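Local coordinates for RTX toxin (PDB 6A7H), which cleaves and so inactivates the small GTPases Ras and Rap1 as the endopeptidase of a bacterial RTX toxin, probably at host membranes, at residues 151-156 / 232-237; 155-160 / 187-192; 162-167 / 212-217; 174-179 / 205-210; 342-347 / 391-396. All coordinates share one frame; numbering follows the deposited sequence.

Interaction 1 of 5, residues 151-156 / 232-237; sequences AKYHVD and ILLKKF
His154 and Phe237 join a strand to a helix end: strand 153-156, an outermost strand of a small antiparallel sheet, passes across the C-terminal end of helix 229-237 in a largely buried contact. The two short axes stand at 89° and approach to 8.1 Å. One backbone bond crosses between them, His154 N donating a hydrogen bond to Phe237 O at 2.8 Å, almost straight (169°). Tyr153 CA adds a CA-H...O contact to the same Phe237 O at 3.3 Å.

Around this bond the side chains interlock. The Tyr153 ring presents its edge to the carbonyl carbon of Phe237. It lies nearly square to the Leu233 side chain, with Tyr153 CE1 3.7 Å from Leu233 CB, and Leu234 CD2 reaches the same CE1 atom from an oblique direction. The branches of Val155 share the work: CG1, anti to its own nitrogen (chi1 178°), lies over one face of the Phe237 ring, while Val155 CG2 sits 3.8 Å from Phe237 CB and 3.9 Å from Leu233 CD2. Lys236 CB covers the opposite face of that ring. The polar ends turn elsewhere, Tyr153 OH to Tyr195 N and His154 NE2 to Asp239.

Val155 N points into the sheet, to Val189 O, and His154 N points the other way, to the helix end. A carbonyl from the last residue of the helix thereby gains a straight partner, and both backbone groups are paired, with carbon of Tyr153, Val155, Leu233 and Phe237 packed close by.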
# COMPACT_ATOMS: atom_id res chain seq x y z
N ALA A 151 10.98 12.15 1.62
CA ALA A 151 10.01 12.79 0.75
C ALA A 151 9.27 11.73 -0.08
O ALA A 151 9.88 10.76 -0.56
CB ALA A 151 10.70 13.79 -0.16
N LYS A 152 7.97 11.92 -0.22
CA LYS A 152 7.14 11.03 -1.02
C LYS A 152 6.82 11.72 -2.34
O LYS A 152 6.66 11.06 -3.37
CB LYS A 152 5.86 10.64 -0.27
CG LYS A 152 6.12 9.77 0.97
CD LYS A 152 4.84 9.17 1.55
CE LYS A 152 5.01 8.76 3.01
NZ LYS A 152 6.22 7.92 3.22
N TYR A 153 6.74 13.04 -2.29
CA TYR A 153 6.50 13.84 -3.49
C TYR A 153 7.37 15.09 -3.54
O TYR A 153 7.74 15.67 -2.51
CB TYR A 153 5.03 14.30 -3.58
CG TYR A 153 3.95 13.29 -3.37
CD1 TYR A 153 3.51 12.47 -4.42
CD2 TYR A 153 3.30 13.20 -2.15
CE1 TYR A 153 2.47 11.55 -4.22
CE2 TYR A 153 2.27 12.31 -1.95
CZ TYR A 153 1.85 11.48 -2.98
OH TYR A 153 0.82 10.59 -2.75
N HIS A 154 7.65 15.52 -4.76
CA HIS A 154 8.27 16.81 -4.98
C HIS A 154 7.37 17.55 -5.95
O HIS A 154 7.49 17.40 -7.16
CB HIS A 154 9.67 16.66 -5.53
CG HIS A 154 10.50 15.66 -4.78
ND1 HIS A 154 11.18 15.98 -3.63
CD2 HIS A 154 10.73 14.35 -5.02
CE1 HIS A 154 11.82 14.91 -3.20
NE2 HIS A 154 11.57 13.91 -4.02
N VAL A 155 6.46 18.34 -5.38
CA VAL A 155 5.39 18.99 -6.13
C VAL A 155 5.67 20.46 -6.46
O VAL A 155 5.80 21.30 -5.57
CB VAL A 155 4.07 18.91 -5.35
CG1 VAL A 155 2.94 19.64 -6.11
CG2 VAL A 155 3.72 17.43 -5.06
N ASP A 156 5.78 20.75 -7.76
CA ASP A 156 5.86 22.13 -8.22
C ASP A 156 4.49 22.79 -8.14
O ASP A 156 3.59 22.43 -8.89
CB ASP A 156 6.40 22.19 -9.65
CG ASP A 156 6.41 23.60 -10.23
OD1 ASP A 156 6.34 24.59 -9.46
OD2 ASP A 156 6.51 23.72 -11.47
N ILE A 232 -2.33 11.58 -10.42
CA ILE A 232 -1.47 12.61 -11.00
C ILE A 232 -0.26 12.86 -10.09
O ILE A 232 0.88 12.95 -10.56
CB ILE A 232 -2.23 13.93 -11.24
CG1 ILE A 232 -3.33 13.74 -12.29
CG2 ILE A 232 -1.29 15.03 -11.68
CD1 ILE A 232 -4.24 14.94 -12.45
N LEU A 233 -0.50 12.97 -8.79
CA LEU A 233 0.58 13.23 -7.85
C LEU A 233 1.65 12.16 -7.96
O LEU A 233 2.85 12.47 -7.95
CB LEU A 233 0.05 13.31 -6.41
CG LEU A 233 -0.65 14.61 -6.01
CD1 LEU A 233 -1.33 14.41 -4.67
CD2 LEU A 233 0.33 15.79 -5.91
N LEU A 234 1.23 10.90 -8.10
CA LEU A 234 2.19 9.81 -8.28
C LEU A 234 2.95 9.90 -9.62
O LEU A 234 4.19 9.87 -9.64
CB LEU A 234 1.50 8.44 -8.20
CG LEU A 234 1.08 7.84 -6.86
CD1 LEU A 234 0.52 6.46 -7.09
CD2 LEU A 234 2.24 7.79 -5.88
N LYS A 235 2.21 9.99 -10.72
CA LYS A 235 2.81 9.87 -12.05
C LYS A 235 3.71 11.06 -12.37
O LYS A 235 4.64 10.94 -13.16
CB LYS A 235 1.73 9.72 -13.13
CG LYS A 235 0.89 8.45 -13.02
CD LYS A 235 -0.05 8.30 -14.21
CE LYS A 235 -0.68 6.91 -14.26
NZ LYS A 235 -1.34 6.65 -15.59
N LYS A 236 3.43 12.20 -11.76
CA LYS A 236 4.17 13.40 -12.10
C LYS A 236 5.13 13.87 -11.03
O LYS A 236 6.13 14.49 -11.35
CB LYS A 236 3.21 14.54 -12.46
CG LYS A 236 2.59 14.37 -13.84
CD LYS A 236 2.03 15.68 -14.36
CE LYS A 236 2.62 16.02 -15.72
NZ LYS A 236 2.39 14.95 -16.73
N PHE A 237 4.84 13.58 -9.76
CA PHE A 237 5.61 14.19 -8.67
C PHE A 237 6.20 13.23 -7.62
O PHE A 237 6.95 13.67 -6.73
CB PHE A 237 4.74 15.23 -7.96
CG PHE A 237 4.18 16.30 -8.87
CD1 PHE A 237 5.03 17.19 -9.54
CD2 PHE A 237 2.81 16.44 -9.04
CE1 PHE A 237 4.51 18.19 -10.37
CE2 PHE A 237 2.28 17.43 -9.87
CZ PHE A 237 3.14 18.31 -10.53

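Interaction 2 of 5, residues 155-160 / 187-192; sequences VDLGEH and KTVHLG
The carboxylate of Asp156 is the flat group that meets Lys187: OD1 lies 3.4 Å from Lys187 O, two acceptors with no bond between them, and 3.9 Å from Lys187 CB. From above the carboxylate plane, 57° out of it, Gly158 N donates to Asp156 OD1 at 3.2 Å, an Asx turn that bends the chain as the strand ends.

Beside this turn the backbones pair antiparallel. Val155 and Val189 form a hydrogen-bonded pair, N to O in both directions. Asp156 and Thr188 follow as a non-hydrogen-bonded pair, and Thr188 CG2 comes 3.8 Å from Asp156 CA. Leu157 N then reaches Lys187 O at 2.8 Å, carrying the ladder one step past the strand. Lys187 takes left-handed backbone angles and with Thr188 forms a G1 bulge opposite Asp183. Its aliphatic chain runs past the turn, Lys187 CD 3.7 Å from Gly158 O. On the Val155 side of the sheet, Leu157 CD1 packs on Val189 CG1 at 3.7 Å.

Strand 188-191 lies between 153-156 and 180-183 in the three-stranded antiparallel sheet; Phe164 of helix 161-173 covers Leu157 and Val189, and Leu214 of helix 205-221 covers Val155 and Leu191.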
# COMPACT_ATOMS: atom_id res chain seq x y z
N VAL A 155 6.46 18.34 -5.38
CA VAL A 155 5.39 18.99 -6.13
C VAL A 155 5.67 20.46 -6.46
O VAL A 155 5.80 21.30 -5.57
CB VAL A 155 4.07 18.91 -5.35
CG1 VAL A 155 2.94 19.64 -6.11
CG2 VAL A 155 3.72 17.43 -5.06
N ASP A 156 5.78 20.75 -7.76
CA ASP A 156 5.86 22.13 -8.22
C ASP A 156 4.49 22.79 -8.14
O ASP A 156 3.59 22.43 -8.89
CB ASP A 156 6.40 22.19 -9.65
CG ASP A 156 6.41 23.60 -10.23
OD1 ASP A 156 6.34 24.59 -9.46
OD2 ASP A 156 6.51 23.72 -11.47
N LEU A 157 4.34 23.76 -7.24
CA LEU A 157 3.03 24.33 -6.93
C LEU A 157 2.62 25.45 -7.88
O LEU A 157 1.45 25.82 -7.93
CB LEU A 157 3.01 24.84 -5.48
CG LEU A 157 3.19 23.73 -4.46
CD1 LEU A 157 3.77 24.29 -3.15
CD2 LEU A 157 1.85 23.01 -4.21
N GLY A 158 3.58 25.97 -8.64
CA GLY A 158 3.32 27.05 -9.58
C GLY A 158 2.50 28.16 -8.96
O GLY A 158 2.84 28.65 -7.88
N GLU A 159 1.41 28.54 -9.61
CA GLU A 159 0.57 29.65 -9.15
C GLU A 159 -0.03 29.44 -7.76
O GLU A 159 -0.48 30.40 -7.12
CB GLU A 159 -0.57 29.89 -10.14
CG GLU A 159 -1.76 28.94 -9.96
CD GLU A 159 -2.91 29.26 -10.90
OE1 GLU A 159 -3.77 30.09 -10.54
OE2 GLU A 159 -2.96 28.67 -12.01
N HIS A 160 -0.07 28.20 -7.29
CA HIS A 160 -0.70 27.91 -6.00
C HIS A 160 0.28 27.92 -4.85
O HIS A 160 -0.08 27.57 -3.73
CB HIS A 160 -1.42 26.55 -6.05
CG HIS A 160 -2.57 26.54 -7.01
ND1 HIS A 160 -3.68 27.34 -6.84
CD2 HIS A 160 -2.76 25.85 -8.16
CE1 HIS A 160 -4.52 27.14 -7.84
NE2 HIS A 160 -3.99 26.23 -8.65
N LYS A 187 9.41 27.02 -6.50
CA LYS A 187 8.02 26.94 -6.05
C LYS A 187 7.57 25.51 -5.77
O LYS A 187 6.45 25.12 -6.10
CB LYS A 187 7.09 27.59 -7.07
CG LYS A 187 7.48 29.03 -7.38
CD LYS A 187 6.26 29.91 -7.56
CE LYS A 187 6.66 31.35 -7.84
NZ LYS A 187 7.84 31.75 -7.01
N THR A 188 8.45 24.71 -5.17
CA THR A 188 8.09 23.34 -4.89
C THR A 188 8.03 23.03 -3.41
O THR A 188 8.72 23.63 -2.60
CB THR A 188 9.05 22.33 -5.54
OG1 THR A 188 10.27 22.29 -4.80
CG2 THR A 188 9.35 22.72 -6.95
N VAL A 189 7.18 22.07 -3.07
CA VAL A 189 7.18 21.53 -1.74
C VAL A 189 7.74 20.11 -1.82
O VAL A 189 7.36 19.33 -2.70
CB VAL A 189 5.78 21.52 -1.11
CG1 VAL A 189 4.74 20.87 -2.05
CG2 VAL A 189 5.83 20.83 0.24
N HIS A 190 8.68 19.81 -0.93
CA HIS A 190 9.13 18.45 -0.70
C HIS A 190 8.28 17.87 0.44
O HIS A 190 8.36 18.32 1.58
CB HIS A 190 10.63 18.44 -0.39
CG HIS A 190 11.46 19.15 -1.42
ND1 HIS A 190 11.66 18.66 -2.69
CD2 HIS A 190 12.09 20.35 -1.37
CE1 HIS A 190 12.40 19.51 -3.38
NE2 HIS A 190 12.68 20.54 -2.60
N LEU A 191 7.44 16.90 0.11
CA LEU A 191 6.33 16.51 0.98
C LEU A 191 6.45 15.08 1.53
O LEU A 191 6.60 14.13 0.76
CB LEU A 191 5.02 16.67 0.22
CG LEU A 191 3.71 16.46 0.95
CD1 LEU A 191 3.62 17.38 2.17
CD2 LEU A 191 2.59 16.75 -0.02
N GLY A 192 6.38 14.94 2.85
CA GLY A 192 6.63 13.67 3.51
C GLY A 192 5.40 12.85 3.87
O GLY A 192 5.51 11.84 4.56

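Interaction 3 of 5, residues 162-167 / 212-217; sequences ADFKQW and YFLKEA
Phe213 projects from helix 205-221 against helix 161-173, and nearly every atom of its side chain has a partner there. CB comes first: it lies at the edge of the Phe164 ring, near its plane, with Phe213 CB 4.3 Å from Phe164 CB. Beyond it the ring (chi1 -70°, CG beside the backbone nitrogen) slides under Asp163. Asp163 CB stands 3.4 Å from the Phe213 ring centroid and only 6° off the normal, a CH-pi contact centred on the face. Phe213 CG and CD1 look up at this methylene. At CE1 the ring meets the carboxylate as well, Asp163 OD2 being 3.4 Å from Phe213 CE1. On the other flank Phe213 CE2 touches Trp167 CD1 at 3.7 Å; these two rings meet rim to rim, neither covering the other. The tip, Phe213 CZ, returns to Asp163, 3.5 Å from its CB and 3.6 Å from its CG. Tyr212 CD2 lies over the opposite face, so the ring is held between a neighbour on its own helix and a residue of the facing one.

Deeper in the interface Phe164 and Leu214 run alongside each other in the same direction, with Phe164 CE1 4.1 Å from Leu214 CB. No hydrogen bond crosses; the contact rests on carbon surfaces and on the aspartate stem.

The short helical axes run roughly antiparallel, at 155° and 9.2 Å. Phe164 and Leu214 continue onto Val189 and Leu191 of strand 188-191, making this an antiparallel helix pair layered on one face of the three-stranded sheet, a two-layer alpha/beta arrangement.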
# COMPACT_ATOMS: atom_id res chain seq x y z
N ALA A 162 1.88 30.45 -3.11
CA ALA A 162 1.62 31.38 -2.01
C ALA A 162 0.51 30.88 -1.07
O ALA A 162 0.65 30.94 0.15
CB ALA A 162 1.28 32.79 -2.57
N ASP A 163 -0.59 30.39 -1.63
CA ASP A 163 -1.67 29.83 -0.81
C ASP A 163 -1.22 28.58 -0.06
O ASP A 163 -1.44 28.42 1.14
CB ASP A 163 -2.89 29.48 -1.68
CG ASP A 163 -3.68 30.72 -2.11
OD1 ASP A 163 -3.85 31.64 -1.28
OD2 ASP A 163 -4.15 30.77 -3.26
N PHE A 164 -0.61 27.66 -0.80
CA PHE A 164 -0.12 26.46 -0.17
C PHE A 164 0.81 26.81 0.99
O PHE A 164 0.66 26.27 2.08
CB PHE A 164 0.60 25.55 -1.16
CG PHE A 164 1.04 24.28 -0.52
CD1 PHE A 164 0.18 23.21 -0.43
CD2 PHE A 164 2.29 24.19 0.08
CE1 PHE A 164 0.58 22.04 0.20
CE2 PHE A 164 2.69 23.03 0.71
CZ PHE A 164 1.84 21.96 0.77
N LYS A 165 1.74 27.74 0.76
CA LYS A 165 2.70 28.15 1.79
C LYS A 165 2.03 28.69 3.05
O LYS A 165 2.40 28.33 4.17
CB LYS A 165 3.65 29.22 1.24
CG LYS A 165 4.45 29.95 2.29
CD LYS A 165 5.25 31.07 1.66
CE LYS A 165 6.32 31.58 2.60
NZ LYS A 165 6.83 32.91 2.18
N GLN A 166 1.05 29.57 2.86
CA GLN A 166 0.32 30.15 3.97
C GLN A 166 -0.32 29.07 4.85
O GLN A 166 -0.20 29.10 6.07
CB GLN A 166 -0.75 31.10 3.48
CG GLN A 166 -1.69 31.56 4.57
CD GLN A 166 -2.88 32.30 4.01
OE1 GLN A 166 -2.74 33.16 3.14
NE2 GLN A 166 -4.07 31.95 4.49
N TRP A 167 -0.98 28.12 4.21
CA TRP A 167 -1.75 27.14 4.97
C TRP A 167 -0.85 26.05 5.51
O TRP A 167 -1.19 25.39 6.50
CB TRP A 167 -2.87 26.56 4.11
CG TRP A 167 -3.98 27.56 3.96
CD1 TRP A 167 -4.31 28.26 2.85
CD2 TRP A 167 -4.88 28.00 5.00
NE1 TRP A 167 -5.38 29.09 3.10
CE2 TRP A 167 -5.74 28.95 4.42
CE3 TRP A 167 -5.05 27.67 6.34
CZ2 TRP A 167 -6.75 29.60 5.15
CZ3 TRP A 167 -6.04 28.31 7.07
CH2 TRP A 167 -6.89 29.26 6.47
N TYR A 212 -6.10 21.13 -0.25
CA TYR A 212 -6.90 21.62 -1.38
C TYR A 212 -6.01 22.24 -2.47
O TYR A 212 -6.23 22.00 -3.66
CB TYR A 212 -7.95 22.65 -0.92
CG TYR A 212 -8.54 23.40 -2.09
CD1 TYR A 212 -9.60 22.87 -2.81
CD2 TYR A 212 -8.02 24.63 -2.50
CE1 TYR A 212 -10.12 23.54 -3.92
CE2 TYR A 212 -8.53 25.31 -3.59
CZ TYR A 212 -9.59 24.76 -4.30
OH TYR A 212 -10.10 25.43 -5.37
N PHE A 213 -5.04 23.06 -2.06
CA PHE A 213 -4.18 23.72 -3.04
C PHE A 213 -3.16 22.75 -3.67
O PHE A 213 -2.85 22.87 -4.86
CB PHE A 213 -3.46 24.92 -2.40
CG PHE A 213 -4.39 26.05 -2.08
CD1 PHE A 213 -4.94 26.83 -3.09
CD2 PHE A 213 -4.73 26.33 -0.77
CE1 PHE A 213 -5.82 27.88 -2.80
CE2 PHE A 213 -5.59 27.38 -0.46
CZ PHE A 213 -6.14 28.16 -1.48
N LEU A 214 -2.66 21.80 -2.88
CA LEU A 214 -1.85 20.71 -3.40
C LEU A 214 -2.58 20.05 -4.57
O LEU A 214 -2.03 19.91 -5.66
CB LEU A 214 -1.57 19.66 -2.32
CG LEU A 214 -0.59 18.57 -2.77
CD1 LEU A 214 0.78 19.18 -3.08
CD2 LEU A 214 -0.46 17.46 -1.74
N LYS A 215 -3.83 19.68 -4.33
CA LYS A 215 -4.65 19.02 -5.34
C LYS A 215 -4.89 19.89 -6.58
O LYS A 215 -4.94 19.37 -7.69
CB LYS A 215 -5.99 18.59 -4.74
CG LYS A 215 -5.85 17.40 -3.80
CD LYS A 215 -7.19 16.70 -3.57
CE LYS A 215 -8.06 17.41 -2.55
NZ LYS A 215 -9.24 16.58 -2.19
N GLU A 216 -5.05 21.20 -6.39
CA GLU A 216 -5.29 22.08 -7.53
C GLU A 216 -4.05 22.11 -8.40
O GLU A 216 -4.15 21.98 -9.62
CB GLU A 216 -5.65 23.50 -7.07
CG GLU A 216 -7.05 23.63 -6.52
CD GLU A 216 -8.12 23.16 -7.49
OE1 GLU A 216 -8.27 23.79 -8.55
OE2 GLU A 216 -8.83 22.17 -7.18
N ALA A 217 -2.88 22.24 -7.78
CA ALA A 217 -1.62 22.20 -8.51
C ALA A 217 -1.49 20.90 -9.31
O ALA A 217 -1.06 20.93 -10.47
CB ALA A 217 -0.44 22.35 -7.55

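Interaction 4 of 5, residues 174-179 / 205-210; sequences NGLLSK and ESVQMA
Ser206 OG is held by two partners: a water 2.9 Å away and the hydroxyl of Ser171 on helix 161-173. That same water accepts from Asn174 ND2 at 3.1 Å, so a single water bridges the loop side chain to the first turn of helix 205-221. No direct hydrogen bond crosses between 174-179 and 205-210.

The rest is aliphatic. Val207 CG2 is wedged between two leucine tips, 3.8 Å from Leu176 CD1 and 3.9 Å from Leu177 CD1. Leu176 meets the valine roughly perpendicularly, and Leu177 comes in at a slant, its CD1 going on to Ala210 CB at 4.3 Å, one turn further along the helix. The left-handed backbone of Leu177 (phi 57°), after the extended Leu176, is consistent with both consecutive side chains facing the helix.

Just ahead, Gly175 is the C-prime residue of the Schellman motif that closes helix 161-173. The loop thus leaves that helix, rests its two leucines against the start of helix 205-221, and enters strand 180-183. Leu177 also packs on Leu168 of helix 161-173, while Leu176 reaches out to Ala365 of helix 361-369.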
# COMPACT_ATOMS: atom_id res chain seq x y z
N ASN A 174 1.00 24.89 14.25
CA ASN A 174 0.13 24.13 15.14
C ASN A 174 0.57 22.65 15.23
O ASN A 174 -0.25 21.79 15.51
CB ASN A 174 -1.34 24.22 14.69
CG ASN A 174 -2.35 23.92 15.82
OD1 ASN A 174 -2.01 23.95 17.02
ND2 ASN A 174 -3.60 23.63 15.42
N GLY A 175 1.85 22.37 14.95
CA GLY A 175 2.39 21.01 15.06
C GLY A 175 1.97 20.00 13.99
O GLY A 175 2.20 18.79 14.13
N LEU A 176 1.36 20.48 12.91
CA LEU A 176 0.90 19.61 11.83
C LEU A 176 1.79 19.76 10.60
O LEU A 176 2.37 20.82 10.38
CB LEU A 176 -0.56 19.93 11.47
CG LEU A 176 -1.52 19.94 12.66
CD1 LEU A 176 -2.92 20.30 12.18
CD2 LEU A 176 -1.51 18.59 13.39
N LEU A 177 1.90 18.69 9.82
CA LEU A 177 2.63 18.68 8.54
C LEU A 177 4.10 19.09 8.67
O LEU A 177 4.64 19.72 7.76
CB LEU A 177 1.92 19.58 7.53
CG LEU A 177 0.44 19.27 7.30
CD1 LEU A 177 -0.16 20.20 6.28
CD2 LEU A 177 0.22 17.80 6.91
N SER A 178 4.75 18.74 9.78
CA SER A 178 6.14 19.14 9.95
C SER A 178 7.07 18.52 8.89
O SER A 178 8.07 19.11 8.53
CB SER A 178 6.63 18.77 11.36
OG SER A 178 6.36 17.42 11.65
N LYS A 179 6.71 17.35 8.38
CA LYS A 179 7.51 16.69 7.34
C LYS A 179 7.19 17.25 5.94
O LYS A 179 6.74 16.52 5.04
CB LYS A 179 7.29 15.18 7.37
CG LYS A 179 7.62 14.52 8.69
CD LYS A 179 7.41 13.00 8.63
CE LYS A 179 7.45 12.38 10.03
NZ LYS A 179 7.26 10.90 10.05
N GLU A 205 -8.67 22.36 9.74
CA GLU A 205 -8.91 23.18 8.57
C GLU A 205 -7.63 23.60 7.85
O GLU A 205 -7.62 23.69 6.62
CB GLU A 205 -9.73 24.42 8.94
CG GLU A 205 -10.11 25.23 7.73
CD GLU A 205 -11.18 26.27 8.01
OE1 GLU A 205 -11.49 26.55 9.19
OE2 GLU A 205 -11.71 26.80 7.01
N SER A 206 -6.56 23.88 8.58
CA SER A 206 -5.37 24.37 7.89
C SER A 206 -4.80 23.29 6.95
O SER A 206 -4.33 23.61 5.86
CB SER A 206 -4.31 24.83 8.89
OG SER A 206 -3.85 23.75 9.68
N VAL A 207 -4.84 22.03 7.39
CA VAL A 207 -4.41 20.91 6.55
C VAL A 207 -5.37 20.75 5.37
O VAL A 207 -4.94 20.56 4.23
CB VAL A 207 -4.35 19.57 7.33
CG1 VAL A 207 -3.95 18.42 6.40
CG2 VAL A 207 -3.36 19.67 8.47
N GLN A 208 -6.67 20.84 5.65
CA GLN A 208 -7.67 20.74 4.60
C GLN A 208 -7.42 21.76 3.50
O GLN A 208 -7.54 21.45 2.30
CB GLN A 208 -9.08 20.92 5.16
CG GLN A 208 -10.14 20.75 4.08
CD GLN A 208 -11.50 20.38 4.61
OE1 GLN A 208 -12.14 21.16 5.34
NE2 GLN A 208 -11.96 19.18 4.26
N MET A 209 -7.04 22.97 3.90
CA MET A 209 -6.76 24.03 2.94
C MET A 209 -5.48 23.75 2.16
O MET A 209 -5.44 23.88 0.94
CB MET A 209 -6.67 25.41 3.63
CG MET A 209 -7.98 25.93 4.19
SD MET A 209 -9.31 26.13 2.96
CE MET A 209 -8.91 27.71 2.21
N ALA A 210 -4.42 23.37 2.87
CA ALA A 210 -3.15 23.05 2.22
C ALA A 210 -3.36 21.91 1.22
O ALA A 210 -2.89 21.96 0.08
CB ALA A 210 -2.07 22.67 3.27
O HOH W 1 -4.39 24.20 12.49

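Interaction 5 of 5, residues 342-347 / 391-396; sequences RSDLAQ and DANSSA
Arg342 and the backbone of 391-394 make the compact side of this contact; Asp344 and Asn393 make its watery one. On the compact side Ser343 N donates to Asp391 O at 3.0 Å, where Arg342 and Asp391 pair in parallel. The Arg342 side chain runs alongside Asp391 and bends at chi3 (141°), which brings NE to Ala392 O at 3.0 Å. Ser394 O lies in the guanidinium plane at Arg342 NH2, a bent bond that meets the carbonyl from above its plane, though 2.5 Å is short enough to leave the exact length doubtful. Asp391 OD2, salt-bridged through its carboxylate to Arg410, lies over one guanidinium face, 4.3 Å from Arg342 NH2, too far out of plane for a hydrogen bond and a charge proximity only.

On the exposed side Asn393 ND2 gives a nearly straight bond (172°) to Asp344 OD2, 2.7 Å long and arriving from above the carboxylate plane. Two waters fill in behind: one takes the Asp344 N-H and donates to Asp391 O and Asn393 OD1, the other links Leu345 N to Asn393 OD1.

The N-H groups opening helix 343-356 are thus met partly through water. Arg342, at the N-cap, ties the loop after strand 386-391 to the helix start by gripping two carbonyls, while its NH1 is salt-bridged to Asp200.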
# COMPACT_ATOMS: atom_id res chain seq x y z
N ARG A 342 -4.73 4.31 10.47
CA ARG A 342 -3.73 3.63 9.66
C ARG A 342 -2.46 3.32 10.47
O ARG A 342 -1.91 4.20 11.12
CB ARG A 342 -3.38 4.49 8.44
CG ARG A 342 -4.57 4.73 7.53
CD ARG A 342 -4.18 5.49 6.28
NE ARG A 342 -4.91 4.96 5.14
CZ ARG A 342 -6.00 5.52 4.65
NH1 ARG A 342 -6.46 6.62 5.19
NH2 ARG A 342 -6.63 4.99 3.61
N SER A 343 -2.00 2.07 10.40
CA SER A 343 -0.88 1.60 11.22
C SER A 343 0.42 2.41 11.05
O SER A 343 1.02 2.82 12.04
CB SER A 343 -0.60 0.13 10.91
OG SER A 343 0.36 -0.38 11.83
N ASP A 344 0.84 2.64 9.81
CA ASP A 344 2.09 3.37 9.54
C ASP A 344 2.06 4.80 10.10
O ASP A 344 2.95 5.19 10.85
CB ASP A 344 2.39 3.43 8.04
CG ASP A 344 2.92 2.10 7.50
OD1 ASP A 344 3.23 1.21 8.33
OD2 ASP A 344 3.05 1.95 6.27
N LEU A 345 1.05 5.56 9.73
CA LEU A 345 0.98 6.94 10.18
C LEU A 345 0.67 7.07 11.67
O LEU A 345 1.22 7.93 12.34
CB LEU A 345 -0.08 7.72 9.38
CG LEU A 345 -0.23 9.22 9.74
CD1 LEU A 345 0.97 10.02 9.23
CD2 LEU A 345 -1.56 9.84 9.28
N ALA A 346 -0.21 6.22 12.20
CA ALA A 346 -0.76 6.48 13.54
C ALA A 346 -0.07 5.76 14.70
O ALA A 346 -0.05 6.30 15.82
CB ALA A 346 -2.21 6.14 13.55
N GLN A 347 0.45 4.56 14.49
CA GLN A 347 0.94 3.80 15.64
C GLN A 347 2.06 4.51 16.42
O GLN A 347 2.04 4.48 17.65
CB GLN A 347 1.42 2.40 15.24
CG GLN A 347 1.45 1.47 16.46
CD GLN A 347 0.07 1.29 17.06
OE1 GLN A 347 -0.90 1.05 16.34
NE2 GLN A 347 -0.04 1.43 18.39
N ASP A 391 -5.58 -0.26 9.90
CA ASP A 391 -5.77 -0.08 8.46
C ASP A 391 -4.44 0.05 7.71
O ASP A 391 -3.42 0.48 8.27
CB ASP A 391 -6.64 1.16 8.17
CG ASP A 391 -7.31 1.11 6.79
OD1 ASP A 391 -7.15 0.08 6.08
OD2 ASP A 391 -8.00 2.09 6.43
N ALA A 392 -4.45 -0.32 6.43
CA ALA A 392 -3.29 -0.15 5.57
C ALA A 392 -3.24 1.27 4.98
O ALA A 392 -3.90 2.18 5.49
CB ALA A 392 -3.30 -1.17 4.49
N ASN A 393 -2.47 1.45 3.91
CA ASN A 393 -2.17 2.79 3.41
C ASN A 393 -2.94 3.22 2.16
O ASN A 393 -2.72 4.31 1.64
CB ASN A 393 -0.67 2.90 3.14
CG ASN A 393 0.18 2.69 4.39
OD1 ASN A 393 -0.26 2.99 5.51
ND2 ASN A 393 1.39 2.17 4.21
N SER A 394 -3.85 2.38 1.69
CA SER A 394 -4.52 2.68 0.44
C SER A 394 -5.95 3.19 0.64
O SER A 394 -6.42 3.32 1.76
CB SER A 394 -4.54 1.44 -0.45
OG SER A 394 -5.23 0.39 0.20
N SER A 395 -6.63 3.49 -0.45
CA SER A 395 -7.96 4.07 -0.35
C SER A 395 -9.00 3.06 0.14
O SER A 395 -9.01 1.92 -0.31
CB SER A 395 -8.38 4.63 -1.70
OG SER A 395 -9.46 5.51 -1.52
N ALA A 396 -9.86 3.49 1.06
CA ALA A 396 -10.92 2.63 1.61
C ALA A 396 -12.10 2.62 0.65
O ALA A 396 -13.00 1.78 0.73
CB ALA A 396 -11.36 3.11 2.98
O HOH W 2 -0.79 1.25 7.34
O HOH W 3 -0.13 5.46 7.04

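In the fold
From the N terminus, segment 151-156 opens the widest of the early loops, which interaction 1 closes at helix 229-237. Interaction 2 starts from the same strand and closes sooner, at strand 188-191. Interactions 3 and 4 are nested inside the loop of interaction 1, and 4 is nested inside 3; both cross interaction 2, whose segments alternate with theirs. Interactions 1 to 4 tie the small antiparallel sheet to helices 161-173, 205-221 and 229-237, with Leu214 touching residues of interactions 1 and 2. Interaction 5 follows in series, about 24 Å from interactions 2 and 3 between centres, and closes its loop at the edge of the separate parallel sheet.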